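Local coordinates for protein isomaltose glucohydrolase (Kribbella flavida, PDB 5Z3E) that hydrolyses the alpha-1,6-glucosidic linkage of isomaltose from the non-reducing end, yielding beta-D-glucose and D-glucose, at residues Gly214-Val219 and Ala232-Val237; Arg173-Ile178 and Ala228-Ala233. The protein carries 1 engineered substitution. All coordinates share one frame; numbering follows the deposited sequence. Where two conformers were deposited one is given.

Contact 1. Residues Gly214-Val219 and Ala232-Val237; sequences GGLVAV and AATLQV
Leu216 and Thr234, whose CA atoms lie 5.1 Å apart, mark the close passage of segments 214-219 and 232-237, two roughly antiparallel helical pieces, inclined to each other, with axes 8.2 Å apart at closest approach and N-to-C directions 143° apart. The two delta methyls of Leu216 serve different partners: CD1 meets Val237 CG1 at 3.6 Å, while CD2 rests on Thr234 CG2 at 4.0 Å. Thr234 CG2 also receives Val219 CG2 at 3.8 Å, the two side chains crossing at nearly a right angle. With chi1 at 64°, Thr234 places its hydroxyl between its backbone N and carbonyl carbon, where it hydrogen-bonds Ser231 O three residues earlier. The contact joins helices 206-220 and 231-248, successive in the chain, within the (alpha/alpha)6 barrel fold of glycoside hydrolase family 15; Val182 and Leu186 of helix 175-188 pack against the same seam. An alanine in place of Leu216 would take away both delta methyls and would probably open a gap beside Val237 CG1 and Thr234 CG2. Leu235 reaches across with CD2 to lie 3.8 Å from Val217 CA, and its side chain also touches Thr221.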
ATOM      1  N   GLY A 214       0.678  -7.056   8.509  1.00  6.30           N
ATOM      2  CA  GLY A 214       1.822  -7.425   7.709  1.00  6.86           C
ATOM      3  C   GLY A 214       3.117  -6.857   8.254  1.00  6.51           C
ATOM      4  O   GLY A 214       4.151  -7.548   8.284  1.00  7.05           O
ATOM      5  N   GLY A 215       3.107  -5.595   8.669  1.00  6.33           N
ATOM      6  CA  GLY A 215       4.291  -5.008   9.244  1.00  6.31           C
ATOM      7  C   GLY A 215       4.709  -5.648  10.554  1.00  6.16           C
ATOM      8  O   GLY A 215       5.900  -5.878  10.792  1.00  6.69           O
ATOM      9  N   LEU A 216       3.746  -5.907  11.426  1.00  6.18           N
ATOM     10  CA  LEU A 216       4.036  -6.516  12.718  1.00  6.27           C
ATOM     11  C   LEU A 216       4.558  -7.929  12.583  1.00  6.37           C
ATOM     12  O   LEU A 216       5.495  -8.321  13.281  1.00  6.83           O
ATOM     13  CB  LEU A 216       2.807  -6.454  13.618  1.00  6.80           C
ATOM     14  CG  LEU A 216       2.362  -5.062  14.055  1.00  7.35           C
ATOM     15  CD1 LEU A 216       1.126  -5.176  14.928  1.00  9.13           C
ATOM     16  CD2 LEU A 216       3.460  -4.285  14.761  1.00  8.91           C
ATOM     17  N   VAL A 217       3.967  -8.734  11.691  1.00  6.47           N
ATOM     18  CA  VAL A 217       4.476 -10.078  11.480  1.00  6.68           C
ATOM     19  C   VAL A 217       5.875 -10.006  10.863  1.00  6.61           C
ATOM     20  O   VAL A 217       6.745 -10.815  11.225  1.00  7.11           O
ATOM     21  CB  VAL A 217       3.506 -10.934  10.652  1.00  7.12           C
ATOM     22  CG1 VAL A 217       4.123 -12.258  10.259  1.00  8.40           C
ATOM     23  CG2 VAL A 217       2.224 -11.165  11.426  1.00  7.59           C
ATOM     24  N   ALA A 218       6.111  -9.059   9.960  1.00  6.48           N
ATOM     25  CA  ALA A 218       7.428  -8.946   9.354  1.00  6.98           C
ATOM     26  C   ALA A 218       8.491  -8.717  10.429  1.00  6.65           C
ATOM     27  O   ALA A 218       9.528  -9.390  10.426  1.00  7.53           O
ATOM     28  CB  ALA A 218       7.443  -7.840   8.321  1.00  7.51           C
ATOM     29  N   VAL A 219       8.283  -7.780  11.346  1.00  6.63           N
ATOM     30  CA  VAL A 219       9.308  -7.551  12.358  1.00  6.63           C
ATOM     31  C   VAL A 219       9.333  -8.642  13.412  1.00  6.91           C
ATOM     32  O   VAL A 219      10.415  -8.989  13.902  1.00  7.60           O
ATOM     33  CB  VAL A 219       9.198  -6.142  13.027  1.00  6.92           C
ATOM     34  CG1 VAL A 219       9.462  -5.050  12.015  1.00  7.71           C
ATOM     35  CG2 VAL A 219       7.882  -5.918  13.745  1.00  7.25           C
ATOM     36  N   ALA A 232       8.017 -10.119  20.997  1.00  8.08           N
ATOM     37  CA  ALA A 232       6.845 -10.946  21.270  1.00  8.41           C
ATOM     38  C   ALA A 232       5.559 -10.170  21.083  1.00  7.40           C
ATOM     39  O   ALA A 232       4.558 -10.696  20.565  1.00  7.91           O
ATOM     40  CB  ALA A 232       6.927 -11.502  22.695  1.00 10.22           C
ATOM     41  N   ALA A 233       5.539  -8.926  21.541  1.00  7.67           N
ATOM     42  CA  ALA A 233       4.337  -8.115  21.485  1.00  8.04           C
ATOM     43  C   ALA A 233       3.823  -7.989  20.058  1.00  7.36           C
ATOM     44  O   ALA A 233       2.611  -7.976  19.835  1.00  7.92           O
ATOM     45  CB  ALA A 233       4.591  -6.751  22.090  1.00  9.27           C
ATOM     46  N   THR A 234       4.735  -7.861  19.084  1.00  6.82           N
ATOM     47  CA  THR A 234       4.291  -7.685  17.707  1.00  6.51           C
ATOM     48  C   THR A 234       3.461  -8.871  17.228  1.00  6.71           C
ATOM     49  O   THR A 234       2.455  -8.686  16.546  1.00  7.28           O
ATOM     50  CB  THR A 234       5.447  -7.377  16.767  1.00  6.62           C
ATOM     51  OG1 THR A 234       6.368  -8.449  16.675  1.00  7.59           O
ATOM     52  CG2 THR A 234       6.113  -6.060  17.130  1.00  7.36           C
ATOM     53  N   LEU A 235       3.880 -10.093  17.564  1.00  6.75           N
ATOM     54  CA  LEU A 235       3.114 -11.262  17.131  1.00  6.73           C
ATOM     55  C   LEU A 235       1.818 -11.421  17.919  1.00  6.69           C
ATOM     56  O   LEU A 235       0.825 -11.916  17.377  1.00  7.03           O
ATOM     57  CB  LEU A 235       3.942 -12.529  17.145  1.00  7.57           C
ATOM     58  CG  LEU A 235       5.139 -12.526  16.199  1.00  8.52           C
ATOM     59  CD1 LEU A 235       5.728 -13.911  16.102  1.00 10.52           C
ATOM     60  CD2 LEU A 235       4.781 -11.994  14.802  1.00  9.86           C
ATOM     61  N   GLN A 236       1.813 -11.025  19.190  1.00  7.08           N
ATOM     62  CA  GLN A 236       0.591 -11.104  19.973  1.00  7.46           C
ATOM     63  C   GLN A 236      -0.455 -10.117  19.436  1.00  7.18           C
ATOM     64  O   GLN A 236      -1.627 -10.460  19.309  1.00  7.57           O
ATOM     65  CB  GLN A 236       0.869 -10.889  21.442  1.00  8.28           C
ATOM     66  CG  GLN A 236      -0.288 -11.412  22.303  1.00  9.34           C
ATOM     67  CD  GLN A 236      -0.337 -12.944  22.397  1.00  9.37           C
ATOM     68  OE1 GLN A 236       0.658 -13.566  22.751  1.00 11.12           O
ATOM     69  NE2 GLN A 236      -1.440 -13.574  22.067  1.00 10.50           N
ATOM     70  N   VAL A 237      -0.026  -8.893  19.109  1.00  7.08           N
ATOM     71  CA  VAL A 237      -0.945  -7.914  18.530  1.00  7.16           C
ATOM     72  C   VAL A 237      -1.386  -8.369  17.141  1.00  6.79           C
ATOM     73  O   VAL A 237      -2.565  -8.232  16.806  1.00  7.10           O
ATOM     74  CB  VAL A 237      -0.349  -6.502  18.540  1.00  7.67           C
ATOM     75  CG1 VAL A 237      -1.142  -5.560  17.649  1.00  8.36           C
ATOM     76  CG2 VAL A 237      -0.295  -5.989  19.960  1.00  9.08           C
TER

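Contact 2. Residues Arg173-Ile178 and Ala228-Ala233; sequences RWRAGI and APWSAA
The type I beta turn from Ala228 to Ser231, which leads into helix 231-248, packs its Ala228, Pro229 and Trp230 against Arg175 and Ile178 in the first turn of helix 175-188. Backbones stay well apart, Arg175 CA and Ala228 CA being 9.6 Å from one another, and the gap is bridged by side chains. The arginine chain bends at chi2 (67°), is extended at chi1 and chi3, and turns its guanidinium out of the chain plane at chi4, which carries the group out to the turn. There the Ala228 methyl sits over one guanidinium face, CB lying 3.4 Å from NH2 of Arg175, while Pro229 approaches at the edge, its CD 3.7 Å from the same NH2. The same methyl rides over the centre of one face of the Trp230 ring, with CB 3.4 Å above the plane, so that Ala228 touches both flat groups. These are far from stacked: their planes stand 74° apart, and Arg175 NE approaches Trp230 CZ2 obliquely at 3.9 Å. Ile178 uses CG2 to meet that same ring carbon, Trp230 CZ2, at 3.9 Å, the two side chains crossing at about a right angle; its other neighbours include Trp156, Leu157 and Val160 of helix 151-167. No hydrogen bond passes directly between the segments. Instead Asp179, next along helix 175-188, takes a salt bridge from Arg175 NE and a hydrogen bond from Trp230 NE1, both on OD1. One carboxylate oxygen thus serves both the guanidinium and the indole and probably limits how far either can turn, and its negative charge is likely to balance the arginine's positive charge beside a largely apolar surface.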
ATOM      1  N   ARG A 173      20.670  -0.319  10.391  0.64  6.54           N
ATOM      2  CA  ARG A 173      20.666   0.935   9.637  0.64  6.53           C
ATOM      3  C   ARG A 173      19.380   1.732   9.824  0.64  6.13           C
ATOM      4  O   ARG A 173      19.427   2.964   9.800  0.64  6.73           O
ATOM      5  CB  ARG A 173      20.882   0.596   8.152  0.64  7.01           C
ATOM      6  CG  ARG A 173      20.775   1.767   7.167  0.64  6.65           C
ATOM      7  CD  ARG A 173      21.264   1.344   5.819  0.64  7.28           C
ATOM      8  NE  ARG A 173      21.027   2.385   4.822  0.64  7.09           N
ATOM      9  CZ  ARG A 173      21.260   2.238   3.519  0.64  8.02           C
ATOM     10  NH1 ARG A 173      21.764   1.098   3.071  0.64  8.73           N
ATOM     11  NH2 ARG A 173      20.972   3.203   2.664  0.64  9.42           N
ATOM     12  N   TRP A 174      18.252   1.031   9.966  1.00  6.14           N
ATOM     13  CA  TRP A 174      16.928   1.656  10.016  1.00  6.09           C
ATOM     14  C   TRP A 174      16.187   1.357  11.318  1.00  6.14           C
ATOM     15  O   TRP A 174      15.016   1.697  11.461  1.00  6.54           O
ATOM     16  CB  TRP A 174      16.093   1.191   8.814  1.00  6.72           C
ATOM     17  CG  TRP A 174      16.729   1.537   7.499  1.00  6.47           C
ATOM     18  CD1 TRP A 174      16.998   2.783   7.029  1.00  6.84           C
ATOM     19  CD2 TRP A 174      17.168   0.631   6.469  1.00  6.68           C
ATOM     20  NE1 TRP A 174      17.570   2.723   5.784  1.00  6.92           N
ATOM     21  CE2 TRP A 174      17.684   1.409   5.425  1.00  6.69           C
ATOM     22  CE3 TRP A 174      17.191  -0.762   6.335  1.00  8.12           C
ATOM     23  CZ2 TRP A 174      18.183   0.837   4.246  1.00  8.08           C
ATOM     24  CZ3 TRP A 174      17.710  -1.306   5.185  1.00  9.14           C
ATOM     25  CH2 TRP A 174      18.188  -0.516   4.156  1.00  9.15           C
ATOM     26  N   ARG A 175      16.859   0.729  12.281  1.00  6.53           N
ATOM     27  CA  ARG A 175      16.199   0.191  13.461  1.00  6.42           C
ATOM     28  C   ARG A 175      15.539   1.254  14.323  1.00  6.25           C
ATOM     29  O   ARG A 175      14.439   1.016  14.845  1.00  6.47           O
ATOM     30  CB  ARG A 175      17.200  -0.633  14.275  1.00  6.70           C
ATOM     31  CG  ARG A 175      16.725  -1.039  15.663  1.00  7.38           C
ATOM     32  CD  ARG A 175      15.558  -2.027  15.634  1.00  7.48           C
ATOM     33  NE  ARG A 175      15.209  -2.414  17.006  1.00  8.31           N
ATOM     34  CZ  ARG A 175      15.894  -3.279  17.744  1.00  8.84           C
ATOM     35  NH1 ARG A 175      16.832  -4.040  17.199  1.00  9.37           N
ATOM     36  NH2 ARG A 175      15.607  -3.413  19.033  1.00 10.50           N
ATOM     37  N   ALA A 176      16.190   2.398  14.551  1.00  6.46           N
ATOM     38  CA  ALA A 176      15.586   3.365  15.456  1.00  6.77           C
ATOM     39  C   ALA A 176      14.281   3.904  14.876  1.00  6.45           C
ATOM     40  O   ALA A 176      13.344   4.202  15.623  1.00  7.05           O
ATOM     41  CB  ALA A 176      16.564   4.447  15.833  1.00  7.46           C
ATOM     42  N   GLY A 177      14.180   4.008  13.551  1.00  6.53           N
ATOM     43  CA  GLY A 177      12.919   4.380  12.923  1.00  6.74           C
ATOM     44  C   GLY A 177      11.870   3.262  13.002  1.00  6.25           C
ATOM     45  O   GLY A 177      10.705   3.524  13.291  1.00  6.62           O
ATOM     46  N   ILE A 178      12.323   2.027  12.791  1.00  6.15           N
ATOM     47  CA  ILE A 178      11.462   0.867  13.030  1.00  6.17           C
ATOM     48  C   ILE A 178      10.871   0.915  14.433  1.00  6.13           C
ATOM     49  O   ILE A 178       9.672   0.664  14.609  1.00  6.62           O
ATOM     50  CB  ILE A 178      12.255  -0.437  12.769  1.00  6.40           C
ATOM     51  CG1 ILE A 178      12.498  -0.611  11.258  1.00  7.15           C
ATOM     52  CG2 ILE A 178      11.552  -1.634  13.383  1.00  6.99           C
ATOM     53  CD1 ILE A 178      13.495  -1.693  10.906  1.00  7.98           C
ATOM     54  N   ALA A 228      14.680  -7.544  20.000  1.00 10.11           N
ATOM     55  CA  ALA A 228      14.012  -6.274  20.210  1.00  9.89           C
ATOM     56  C   ALA A 228      13.052  -6.395  21.381  1.00  9.53           C
ATOM     57  O   ALA A 228      12.396  -7.428  21.558  1.00  9.99           O
ATOM     58  CB  ALA A 228      13.251  -5.866  18.969  1.00 10.61           C
ATOM     59  N   PRO A 229      12.903  -5.335  22.184  1.00 10.02           N
ATOM     60  CA  PRO A 229      12.022  -5.438  23.352  1.00 10.43           C
ATOM     61  C   PRO A 229      10.573  -5.732  23.017  1.00  9.24           C
ATOM     62  O   PRO A 229       9.855  -6.315  23.821  1.00 10.99           O
ATOM     63  CB  PRO A 229      12.169  -4.067  24.045  1.00 13.45           C
ATOM     64  CG  PRO A 229      12.868  -3.278  23.121  1.00 20.75           C
ATOM     65  CD  PRO A 229      13.616  -4.051  22.134  1.00 12.32           C
ATOM     66  N   TRP A 230      10.147  -5.342  21.828  1.00  8.41           N
ATOM     67  CA  TRP A 230       8.789  -5.504  21.340  1.00  8.05           C
ATOM     68  C   TRP A 230       8.588  -6.783  20.538  1.00  7.32           C
ATOM     69  O   TRP A 230       7.493  -6.989  19.995  1.00  7.64           O
ATOM     70  CB  TRP A 230       8.386  -4.270  20.513  1.00  8.02           C
ATOM     71  CG  TRP A 230       9.442  -3.761  19.568  1.00  7.85           C
ATOM     72  CD1 TRP A 230      10.133  -2.590  19.700  1.00  9.06           C
ATOM     73  CD2 TRP A 230       9.938  -4.375  18.369  1.00  7.30           C
ATOM     74  NE1 TRP A 230      10.988  -2.412  18.662  1.00  9.30           N
ATOM     75  CE2 TRP A 230      10.901  -3.489  17.822  1.00  8.20           C
ATOM     76  CE3 TRP A 230       9.663  -5.552  17.680  1.00  7.56           C
ATOM     77  CZ2 TRP A 230      11.585  -3.768  16.648  1.00  9.00           C
ATOM     78  CZ3 TRP A 230      10.351  -5.825  16.520  1.00  8.67           C
ATOM     79  CH2 TRP A 230      11.301  -4.928  16.016  1.00  9.06           C
ATOM     80  N   SER A 231       9.593  -7.656  20.443  1.00  7.87           N
ATOM     81  CA  SER A 231       9.501  -8.808  19.564  1.00  8.22           C
ATOM     82  C   SER A 231       8.222  -9.627  19.786  1.00  7.79           C
ATOM     83  O   SER A 231       7.449  -9.859  18.856  1.00  8.51           O
ATOM     84  CB  SER A 231      10.739  -9.691  19.724  1.00  9.71           C
ATOM     85  OG  SER A 231      10.634 -10.854  18.952  1.00 10.46           O
ATOM     86  N   ALA A 232       8.017 -10.119  20.997  1.00  8.08           N
ATOM     87  CA  ALA A 232       6.845 -10.946  21.270  1.00  8.41           C
ATOM     88  C   ALA A 232       5.559 -10.170  21.083  1.00  7.40           C
ATOM     89  O   ALA A 232       4.558 -10.696  20.565  1.00  7.91           O
ATOM     90  CB  ALA A 232       6.927 -11.502  22.695  1.00 10.22           C
ATOM     91  N   ALA A 233       5.539  -8.926  21.541  1.00  7.67           N
ATOM     92  CA  ALA A 233       4.337  -8.115  21.485  1.00  8.04           C
ATOM     93  C   ALA A 233       3.823  -7.989  20.058  1.00  7.36           C
ATOM     94  O   ALA A 233       2.611  -7.976  19.835  1.00  7.92           O
ATOM     95  CB  ALA A 233       4.591  -6.751  22.090  1.00  9.27           C
TER

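How the contacts relate
Contacts 1 and 2 lie on the same side of the chain's centre, their own centres 10 Å apart; they share Ala232 and Ala233, and both use helix 231-248. They also touch directly: Val219 of contact 1 packs its CB 3.7 Å from CZ3 of Trp230 in contact 2, and its CG1 4.2 Å from CG2 of Ile178. Val219 therefore connects the paired helices 206-220 and 231-248 with the beginning of helix 175-188, so that three helices consecutive in the chain meet here. Both contacts lie away from the catalytic positions, among them Glu198, the inferred proton donor, and Ala355, the engineered residue at the inferred base position.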